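Local coordinates for protein salmonella typhimurium DB7155 bacteriophage DET7 tailspike (Bacteriophage, PDB 2V5I) that binds and probably cleaves the O-antigen of its Salmonella host, serving as the trimeric tailspike with which the phage recognises the cell surface, at residues M339-Y345 against A361-V367; I388-V394 against A414-S420; V526-M532 against L544-P548. All coordinates share one frame; numbering follows the deposited sequence.

Contacts 1 and 2 lie on the parallel beta-helix, whereas contact 3 belongs to the antiparallel part near the C-terminus. They follow one another along the chain without interleaving. Strands 335-342, 357-364, 386-388 and 412-414 are consecutive neighbours in one face of the beta-helix, so contacts 1 and 2, with centres about 10 Å apart, stack directly: the backbone N of Asn-365 probably bonds to Asp-391 O, 2.9 Å away. Contact 3 has its centre about 51 Å from that of contact 1 and 42 Å from that of contact 2. All three touch the second subunit, so both the beta-helix and what is probably the C-terminal intertwined region contribute contacts between subunits.

Contact 1 (M339-Y345 against A361-V367); sequences MDGSGGY and AHTYNRV
Arg-366 lays its guanidinium along the backbone from Asp-340 to Gly-343, with Met-339 SD at its edge, and this is the tightly packed part of the contact. A bend at chi3 (-66°) swings the end of the side chain across to the carbonyls of Asp-340 and Gly-343. NE gives a nearly straight bond of 2.7 Å to Gly-343 O, within the guanidinium plane, and NH2 adds a weak bond to the same oxygen. NH1 makes weak bonds to Asp-340 O, at 3.0 Å, and to Met-339 SD. Glycine suits position 341 twice over: its backbone angles (phi 118°) by themselves call for it, and the missing CB leaves Arg-366 NH2 its place. Met-339 CG rests on Ala-361 CB and Thr-363 CG2, and the side chain also packs on Phe-368.

The backbones hold this register as parallel strands, with His-362 N bonded to Met-339 O and Tyr-364 N to Gly-341 O.

On the face carrying Asp-340, Ser-342, His-362 and Tyr-364 the side chains of the two segments touch more loosely, mainly through CB atoms, Asp-340 CB lying 3.2 Å from His-362 O. Outside partners hold the polar ends: His-316, Ser-294 N and Asp-295 N grip the buried Asp-340 carboxylate, and Gln-317 O takes Ser-342 OG. Solvent comes nearer at the partly exposed Ser-342 and Tyr-364 and at the corner, where a water donates to both Gly-344 O and Asn-365 O, the latter at 2.6 Å. Beyond it Tyr-345 CD2 packs on Val-367 CB, while its hydroxyl reaches Asp-375 of the second subunit.

Arg-366 thus spends its charge largely on neutral oxygens, Asn-320 OD1 taking a further NH2 bond; the carbonyl dipoles probably stabilise the buried cation, which in return ties together backbone that bends away from regular strand pairing.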
loop_
_atom_site.group_PDB
_atom_site.type_symbol
_atom_site.label_atom_id
_atom_site.label_comp_id
_atom_site.label_asym_id
_atom_site.label_seq_id
_atom_site.Cartn_x
_atom_site.Cartn_y
_atom_site.Cartn_z
ATOM N N MET A 339 -15.689 11.059 -6.725
ATOM C CA MET A 339 -16.702 10.265 -6.056
ATOM C C MET A 339 -17.748 11.135 -5.394
ATOM O O MET A 339 -17.605 12.357 -5.323
ATOM C CB MET A 339 -16.086 9.335 -5.042
ATOM C CG MET A 339 -15.167 9.971 -4.144
ATOM S SD MET A 339 -14.646 8.828 -2.787
ATOM C CE MET A 339 -13.816 7.571 -3.644
ATOM N N ASP A 340 -18.841 10.493 -5.030
ATOM C CA ASP A 340 -19.893 11.123 -4.197
ATOM C C ASP A 340 -20.460 10.090 -3.226
ATOM O O ASP A 340 -20.017 8.909 -3.235
ATOM C CB ASP A 340 -20.980 11.823 -5.032
ATOM C CG ASP A 340 -22.061 10.883 -5.630
ATOM O OD1 ASP A 340 -22.027 9.673 -5.381
ATOM O OD2 ASP A 340 -22.938 11.426 -6.415
ATOM N N GLY A 341 -21.357 10.505 -2.340
ATOM C CA GLY A 341 -22.058 9.605 -1.479
ATOM C C GLY A 341 -21.798 9.836 -0.020
ATOM O O GLY A 341 -21.007 10.696 0.341
ATOM N N SER A 342 -22.520 9.109 0.809
ATOM C CA SER A 342 -22.376 9.157 2.268
ATOM C C SER A 342 -21.835 7.852 2.829
ATOM O O SER A 342 -22.040 6.764 2.266
ATOM C CB SER A 342 -23.690 9.539 2.931
ATOM O OG SER A 342 -24.696 8.519 2.864
ATOM N N GLY A 343 -21.162 7.950 3.984
ATOM C CA GLY A 343 -20.651 6.777 4.625
ATOM C C GLY A 343 -19.405 6.279 3.951
ATOM O O GLY A 343 -18.925 6.844 2.956
ATOM N N GLY A 344 -18.850 5.230 4.510
ATOM C CA GLY A 344 -17.805 4.492 3.828
ATOM C C GLY A 344 -16.364 4.926 4.108
ATOM O O GLY A 344 -16.104 5.854 4.869
ATOM N N TYR A 345 -15.463 4.170 3.463
ATOM C CA TYR A 345 -14.000 4.238 3.664
ATOM C C TYR A 345 -13.285 4.253 2.330
ATOM O O TYR A 345 -13.710 3.566 1.379
ATOM C CB TYR A 345 -13.527 3.056 4.527
ATOM C CG TYR A 345 -14.085 3.131 5.940
ATOM C CD1 TYR A 345 -15.356 2.676 6.226
ATOM C CD2 TYR A 345 -13.415 3.778 6.951
ATOM C CE1 TYR A 345 -15.907 2.802 7.507
ATOM C CE2 TYR A 345 -13.940 3.889 8.230
ATOM C CZ TYR A 345 -15.265 3.470 8.465
ATOM O OH TYR A 345 -15.814 3.582 9.709
ATOM N N ALA A 361 -14.259 14.899 -4.202
ATOM C CA ALA A 361 -15.116 14.041 -3.445
ATOM C C ALA A 361 -16.291 14.849 -2.948
ATOM O O ALA A 361 -16.193 15.607 -1.986
ATOM C CB ALA A 361 -14.338 13.430 -2.260
ATOM N N HIS A 362 -17.442 14.613 -3.556
ATOM C CA HIS A 362 -18.679 15.230 -3.125
ATOM C C HIS A 362 -19.356 14.281 -2.156
ATOM O O HIS A 362 -20.412 13.667 -2.434
ATOM C CB HIS A 362 -19.562 15.538 -4.341
ATOM C CG HIS A 362 -20.671 16.480 -4.028
ATOM N ND1 HIS A 362 -21.175 17.352 -4.965
ATOM C CD2 HIS A 362 -21.377 16.688 -2.894
ATOM C CE1 HIS A 362 -22.139 18.061 -4.411
ATOM N NE2 HIS A 362 -22.278 17.691 -3.157
ATOM N N THR A 363 -18.718 14.147 -0.983
ATOM C CA THR A 363 -18.986 13.090 -0.047
ATOM C C THR A 363 -19.254 13.649 1.332
ATOM O O THR A 363 -18.839 14.779 1.656
ATOM C CB THR A 363 -17.816 12.106 0.062
ATOM O OG1 THR A 363 -16.620 12.845 0.394
ATOM C CG2 THR A 363 -17.612 11.413 -1.280
ATOM N N TYR A 364 -19.978 12.842 2.091
ATOM C CA TYR A 364 -20.457 13.143 3.441
ATOM C C TYR A 364 -20.215 11.979 4.351
ATOM O O TYR A 364 -20.547 10.855 4.007
ATOM C CB TYR A 364 -21.976 13.425 3.396
ATOM C CG TYR A 364 -22.320 14.513 2.426
ATOM C CD1 TYR A 364 -22.423 14.241 1.065
ATOM C CD2 TYR A 364 -22.500 15.809 2.849
ATOM C CE1 TYR A 364 -22.680 15.220 0.162
ATOM C CE2 TYR A 364 -22.752 16.813 1.923
ATOM C CZ TYR A 364 -22.874 16.503 0.593
ATOM O OH TYR A 364 -23.152 17.490 -0.322
ATOM N N ASN A 365 -19.668 12.224 5.548
ATOM C CA ASN A 365 -19.428 11.157 6.540
ATOM C C ASN A 365 -18.610 9.984 6.007
ATOM O O ASN A 365 -18.907 8.787 6.288
ATOM C CB ASN A 365 -20.746 10.629 7.119
ATOM C CG ASN A 365 -20.542 9.743 8.382
ATOM O OD1 ASN A 365 -19.811 10.125 9.305
ATOM N ND2 ASN A 365 -21.225 8.600 8.435
ATOM N N ARG A 366 -17.580 10.362 5.228
ATOM C CA ARG A 366 -16.649 9.370 4.670
ATOM C C ARG A 366 -15.266 9.576 5.246
ATOM O O ARG A 366 -14.883 10.682 5.565
ATOM C CB ARG A 366 -16.578 9.540 3.147
ATOM C CG ARG A 366 -15.771 8.467 2.386
ATOM C CD ARG A 366 -16.184 8.346 0.906
ATOM N NE ARG A 366 -17.582 7.829 0.778
ATOM C CZ ARG A 366 -18.273 7.684 -0.319
ATOM N NH1 ARG A 366 -17.733 7.937 -1.469
ATOM N NH2 ARG A 366 -19.517 7.222 -0.214
ATOM N N VAL A 367 -14.529 8.475 5.373
ATOM C CA VAL A 367 -13.145 8.480 5.896
ATOM C C VAL A 367 -12.178 8.175 4.762
ATOM O O VAL A 367 -12.330 7.195 4.088
ATOM C CB VAL A 367 -12.941 7.447 7.030
ATOM C CG1 VAL A 367 -11.495 7.560 7.587
ATOM C CG2 VAL A 367 -13.936 7.676 8.151
HETATM O O HOH W 1 -17.517 6.711 7.125
#

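Contact 2 (I388-V394 against A414-S420); sequences IIGDCIV and APNSTIS
Asn-416 leans over the bend at Ile-389 and Gly-390, and each part of its side chain meets something there. CB lies 3.5 Å from Gly-390 O. With CG beside its own backbone N (chi1 -62°), the chain then runs on toward Ile-389, CG stopping 4.0 Å from the carbonyl oxygen of that residue. At the tip, ND2 donates to Ile-389 O at 3.0 Å; the acceptor lies close to the amide plane and the N-H points well at it, 159°. An asparagine suits this corner: its short amide supplies an N-H to a carbonyl lying beyond the regular strand pairing of these two segments.

Asn-416 belongs to a type I turn from Ala-414 to Ser-417, and one water bridges this turn and the bend. It accepts from Asn-416 N and Ser-417 OG and donates to Ile-388 O and Gly-390 O, so four partners fix it. Ser-417 OG, besides giving its proton to that water, receives a weak bond from Cys-392 N at 3.4 Å. A small hydroxyl fits here, where it also touches Ile-388 CG2.

Past the corner the chains settle into regular parallel pairing. Thr-418 N binds Cys-392 O, Val-394 N binds Thr-418 O at 2.9 Å, and Ser-420 N binds Val-394 O. Branched residues line both faces: Ile-393 CD1 lies alongside Thr-418 CB at 3.9 Å, near Ile-402 of the second subunit, and Val-394 CB lies beside Ile-419 CG1 on the buried face.

Parallel strands in register from one coil to the next, each reached through a turn at the corner, place this contact in the right-handed parallel beta-helix of the P22 tailspike family.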
loop_
_atom_site.group_PDB
_atom_site.type_symbol
_atom_site.label_atom_id
_atom_site.label_comp_id
_atom_site.label_asym_id
_atom_site.label_seq_id
_atom_site.Cartn_x
_atom_site.Cartn_y
_atom_site.Cartn_z
ATOM N N ILE A 388 -13.048 18.224 -1.027
ATOM C CA ILE A 388 -13.996 17.404 -0.306
ATOM C C ILE A 388 -15.122 18.345 0.082
ATOM O O ILE A 388 -14.883 19.362 0.703
ATOM C CB ILE A 388 -13.399 16.742 0.964
ATOM C CG1 ILE A 388 -12.161 15.902 0.604
ATOM C CG2 ILE A 388 -14.454 15.899 1.666
ATOM C CD1 ILE A 388 -11.447 15.325 1.815
ATOM N N ILE A 389 -16.368 17.979 -0.226
ATOM C CA ILE A 389 -17.500 18.899 -0.015
ATOM C C ILE A 389 -18.113 18.799 1.369
ATOM O O ILE A 389 -18.339 19.820 2.011
ATOM C CB ILE A 389 -18.615 18.620 -1.043
ATOM C CG1 ILE A 389 -18.092 18.828 -2.451
ATOM C CG2 ILE A 389 -19.852 19.483 -0.755
ATOM C CD1 ILE A 389 -17.609 20.248 -2.778
ATOM N N GLY A 390 -18.363 17.585 1.845
ATOM C CA GLY A 390 -19.053 17.366 3.101
ATOM C C GLY A 390 -18.212 17.052 4.314
ATOM O O GLY A 390 -17.006 17.363 4.354
ATOM N N ASP A 391 -18.864 16.528 5.358
ATOM C CA ASP A 391 -18.263 16.340 6.693
ATOM C C ASP A 391 -17.462 15.042 6.768
ATOM O O ASP A 391 -18.002 14.010 7.159
ATOM C CB ASP A 391 -19.340 16.329 7.775
ATOM C CG ASP A 391 -20.432 15.251 7.543
ATOM O OD1 ASP A 391 -20.908 15.040 6.387
ATOM O OD2 ASP A 391 -20.820 14.598 8.546
ATOM N N CYS A 392 -16.200 15.109 6.361
ATOM C CA CYS A 392 -15.371 13.895 6.220
ATOM C C CYS A 392 -14.145 13.972 7.153
ATOM O O CYS A 392 -13.925 14.982 7.819
ATOM C CB CYS A 392 -14.975 13.758 4.751
ATOM S SG CYS A 392 -16.502 13.390 3.702
ATOM N N ILE A 393 -13.390 12.872 7.212
ATOM C CA ILE A 393 -12.150 12.752 8.012
ATOM C C ILE A 393 -11.065 12.338 7.043
ATOM O O ILE A 393 -11.303 11.440 6.211
ATOM C CB ILE A 393 -12.296 11.629 9.090
ATOM C CG1 ILE A 393 -13.354 11.987 10.138
ATOM C CG2 ILE A 393 -10.964 11.264 9.758
ATOM C CD1 ILE A 393 -13.080 13.196 10.898
ATOM N N VAL A 394 -9.905 13.016 7.084
ATOM C CA VAL A 394 -8.737 12.573 6.328
ATOM C C VAL A 394 -7.628 12.249 7.340
ATOM O O VAL A 394 -7.285 13.082 8.160
ATOM C CB VAL A 394 -8.268 13.652 5.328
ATOM C CG1 VAL A 394 -7.103 13.137 4.550
ATOM C CG2 VAL A 394 -9.404 14.003 4.468
ATOM N N ALA A 414 -11.494 21.659 1.811
ATOM C CA ALA A 414 -12.270 20.689 2.580
ATOM C C ALA A 414 -12.861 21.352 3.810
ATOM O O ALA A 414 -12.559 21.014 4.949
ATOM C CB ALA A 414 -11.395 19.489 2.962
ATOM N N PRO A 415 -13.725 22.345 3.570
ATOM C CA PRO A 415 -14.172 23.229 4.639
ATOM C C PRO A 415 -14.996 22.618 5.752
ATOM O O PRO A 415 -15.109 23.240 6.818
ATOM C CB PRO A 415 -14.974 24.294 3.888
ATOM C CG PRO A 415 -15.346 23.699 2.578
ATOM C CD PRO A 415 -14.315 22.666 2.251
ATOM N N ASN A 416 -15.564 21.429 5.544
ATOM C CA ASN A 416 -16.337 20.764 6.564
ATOM C C ASN A 416 -15.637 19.499 7.114
ATOM O O ASN A 416 -16.268 18.731 7.873
ATOM C CB ASN A 416 -17.676 20.393 5.970
ATOM C CG ASN A 416 -18.482 21.611 5.533
ATOM O OD1 ASN A 416 -18.677 22.546 6.318
ATOM N ND2 ASN A 416 -18.980 21.593 4.282
ATOM N N SER A 417 -14.356 19.316 6.775
ATOM C CA SER A 417 -13.630 18.111 7.139
ATOM C C SER A 417 -12.586 18.380 8.229
ATOM O O SER A 417 -12.106 19.507 8.351
ATOM C CB SER A 417 -12.938 17.556 5.911
ATOM O OG SER A 417 -13.919 17.131 4.951
ATOM N N THR A 418 -12.185 17.312 8.909
ATOM C CA THR A 418 -11.057 17.339 9.809
ATOM C C THR A 418 -9.932 16.529 9.184
ATOM O O THR A 418 -10.164 15.402 8.750
ATOM C CB THR A 418 -11.441 16.766 11.154
ATOM O OG1 THR A 418 -12.405 17.671 11.763
ATOM C CG2 THR A 418 -10.214 16.631 12.056
ATOM N N ILE A 419 -8.723 17.104 9.186
ATOM C CA ILE A 419 -7.557 16.504 8.576
ATOM C C ILE A 419 -6.452 16.385 9.606
ATOM O O ILE A 419 -6.231 17.297 10.393
ATOM C CB ILE A 419 -7.081 17.327 7.347
ATOM C CG1 ILE A 419 -8.249 17.391 6.324
ATOM C CG2 ILE A 419 -5.768 16.711 6.810
ATOM C CD1 ILE A 419 -7.883 17.967 5.053
ATOM N N SER A 420 -5.826 15.205 9.655
ATOM C CA SER A 420 -4.621 14.977 10.440
ATOM C C SER A 420 -3.547 14.367 9.559
ATOM O O SER A 420 -3.855 13.716 8.576
ATOM C CB SER A 420 -4.859 13.987 11.581
ATOM O OG SER A 420 -5.944 14.386 12.375
HETATM O O HOH W 2 -15.185 19.293 3.539
HETATM O O HOH W 3 -15.861 16.048 9.791
HETATM O O HOH W 4 -8.377 13.636 11.047
#

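Contact 3 (V526-M532 against L544-P548); sequences VLDINTM and LIRLP
This contact lies at the open end of the beta hairpin of strands 531-537 and 540-546, near the C-terminus, where the chain enters the first strand and leaves the second. Arg-546 N donates to Thr-531 O at 3.1 Å, and Asn-530 N to Arg-546 O at 2.8 Å. Met-532 and Ile-545 form a non-hydrogen-bonded pair in which CG of the methionine meets CG1 of the isoleucine. Thr-531 and Met-532 also pair with an antiparallel strand of the second subunit, so the sheet continues across the interface, and the Asp-528 carboxylate forms a salt bridge with Lys-503 of that subunit.

The approaching loop is held by Thr-531 OG1, which bonds to Asp-528 O at 2.6 Å. Val-526 is buried and points at the other segment, so an apolar branched side chain suits it; its CG1 meets Leu-544 CG obliquely at 3.7 Å. Arginine suits position 546 by its reach: extended from CG to NE, it runs alongside residues 527-529. Arg-546 NH1 donates to Leu-527 O at 2.9 Å, and NE bonds to Gly-550 O. Its flat end also receives an apolar neighbour, Ile-529 CG1, which sits over the centre of one guanidinium face, 3.6 Å from Arg-546 CZ.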
loop_
_atom_site.group_PDB
_atom_site.type_symbol
_atom_site.label_atom_id
_atom_site.label_comp_id
_atom_site.label_asym_id
_atom_site.label_seq_id
_atom_site.Cartn_x
_atom_site.Cartn_y
_atom_site.Cartn_z
ATOM N N VAL A 526 -2.564 45.251 31.778
ATOM C CA VAL A 526 -2.362 44.062 32.569
ATOM C C VAL A 526 -3.720 43.364 32.804
ATOM O O VAL A 526 -4.711 44.021 33.082
ATOM C CB VAL A 526 -1.630 44.384 33.923
ATOM C CG1 VAL A 526 -2.491 45.142 34.894
ATOM C CG2 VAL A 526 -1.083 43.190 34.496
ATOM N N LEU A 527 -3.731 42.052 32.669
ATOM C CA LEU A 527 -4.975 41.255 32.714
ATOM C C LEU A 527 -5.152 40.440 34.005
ATOM O O LEU A 527 -6.092 40.662 34.732
ATOM C CB LEU A 527 -5.059 40.354 31.491
ATOM C CG LEU A 527 -6.297 39.464 31.397
ATOM C CD1 LEU A 527 -7.545 40.341 31.213
ATOM C CD2 LEU A 527 -6.128 38.509 30.220
ATOM N N ASP A 528 -4.278 39.461 34.233
ATOM C CA ASP A 528 -4.418 38.512 35.302
ATOM C C ASP A 528 -3.910 39.044 36.619
ATOM O O ASP A 528 -2.898 39.757 36.673
ATOM C CB ASP A 528 -3.619 37.240 34.997
ATOM C CG ASP A 528 -4.136 36.421 33.810
ATOM O OD1 ASP A 528 -5.318 36.577 33.401
ATOM O OD2 ASP A 528 -3.340 35.537 33.331
ATOM N N ILE A 529 -4.540 38.607 37.704
ATOM C CA ILE A 529 -4.040 38.845 39.055
ATOM C C ILE A 529 -2.628 38.283 39.227
ATOM O O ILE A 529 -2.303 37.228 38.676
ATOM C CB ILE A 529 -4.982 38.192 40.090
ATOM C CG1 ILE A 529 -6.274 39.042 40.155
ATOM C CG2 ILE A 529 -4.340 38.130 41.468
ATOM C CD1 ILE A 529 -7.393 38.401 40.904
ATOM N N ASN A 530 -1.796 39.039 39.930
ATOM C CA ASN A 530 -0.398 38.680 40.225
ATOM C C ASN A 530 0.421 38.546 38.930
ATOM O O ASN A 530 1.196 37.611 38.742
ATOM C CB ASN A 530 -0.294 37.429 41.085
ATOM C CG ASN A 530 -0.886 37.634 42.480
ATOM O OD1 ASN A 530 -0.992 38.748 42.979
ATOM N ND2 ASN A 530 -1.358 36.554 43.057
ATOM N N THR A 531 0.205 39.514 38.070
ATOM C CA THR A 531 1.046 39.707 36.917
ATOM C C THR A 531 1.477 41.169 36.793
ATOM O O THR A 531 0.837 42.065 37.298
ATOM C CB THR A 531 0.369 39.207 35.603
ATOM O OG1 THR A 531 -0.716 40.052 35.252
ATOM C CG2 THR A 531 -0.097 37.756 35.717
ATOM N N MET A 532 2.583 41.379 36.098
ATOM C CA MET A 532 3.249 42.699 35.970
ATOM C C MET A 532 3.615 42.969 34.525
ATOM O O MET A 532 4.137 42.098 33.868
ATOM C CB MET A 532 4.560 42.645 36.781
ATOM C CG MET A 532 5.399 43.833 36.637
ATOM S SD MET A 532 6.995 43.582 37.448
ATOM C CE MET A 532 7.892 42.742 36.127
ATOM N N LEU A 544 3.251 48.162 35.864
ATOM C CA LEU A 544 1.808 48.084 36.021
ATOM C C LEU A 544 1.462 46.683 36.516
ATOM O O LEU A 544 1.778 45.700 35.869
ATOM C CB LEU A 544 1.120 48.350 34.676
ATOM C CG LEU A 544 -0.418 48.187 34.651
ATOM C CD1 LEU A 544 -1.100 49.136 35.613
ATOM C CD2 LEU A 544 -0.897 48.419 33.213
ATOM N N ILE A 545 0.882 46.605 37.727
ATOM C CA ILE A 545 0.714 45.346 38.419
ATOM C C ILE A 545 -0.766 45.175 38.801
ATOM O O ILE A 545 -1.369 46.103 39.329
ATOM C CB ILE A 545 1.560 45.307 39.697
ATOM C CG1 ILE A 545 3.033 45.262 39.299
ATOM C CG2 ILE A 545 1.193 44.100 40.576
ATOM C CD1 ILE A 545 4.003 45.454 40.375
ATOM N N ARG A 546 -1.308 43.992 38.558
ATOM C CA ARG A 546 -2.600 43.644 39.094
ATOM C C ARG A 546 -2.376 42.863 40.389
ATOM O O ARG A 546 -1.747 41.816 40.360
ATOM C CB ARG A 546 -3.429 42.885 38.125
ATOM C CG ARG A 546 -4.897 42.765 38.607
ATOM C CD ARG A 546 -5.832 42.114 37.625
ATOM N NE ARG A 546 -7.202 42.095 38.190
ATOM C CZ ARG A 546 -8.141 41.206 37.887
ATOM N NH1 ARG A 546 -7.949 40.279 36.958
ATOM N NH2 ARG A 546 -9.326 41.279 38.498
ATOM N N LEU A 547 -2.825 43.419 41.495
ATOM C CA LEU A 547 -2.598 42.900 42.860
ATOM C C LEU A 547 -3.518 41.755 43.213
ATOM O O LEU A 547 -4.527 41.535 42.552
ATOM C CB LEU A 547 -2.849 44.036 43.849
ATOM C CG LEU A 547 -1.887 45.227 43.751
ATOM C CD1 LEU A 547 -2.389 46.465 44.527
ATOM C CD2 LEU A 547 -0.505 44.892 44.148
ATOM N N PRO A 548 -3.208 41.046 44.324
ATOM C CA PRO A 548 -4.052 39.953 44.766
ATOM C C PRO A 548 -5.532 40.290 44.968
ATOM O O PRO A 548 -6.384 39.430 44.707
ATOM C CB PRO A 548 -3.406 39.546 46.095
ATOM C CG PRO A 548 -1.985 39.823 45.894
ATOM C CD PRO A 548 -1.977 41.138 45.107
#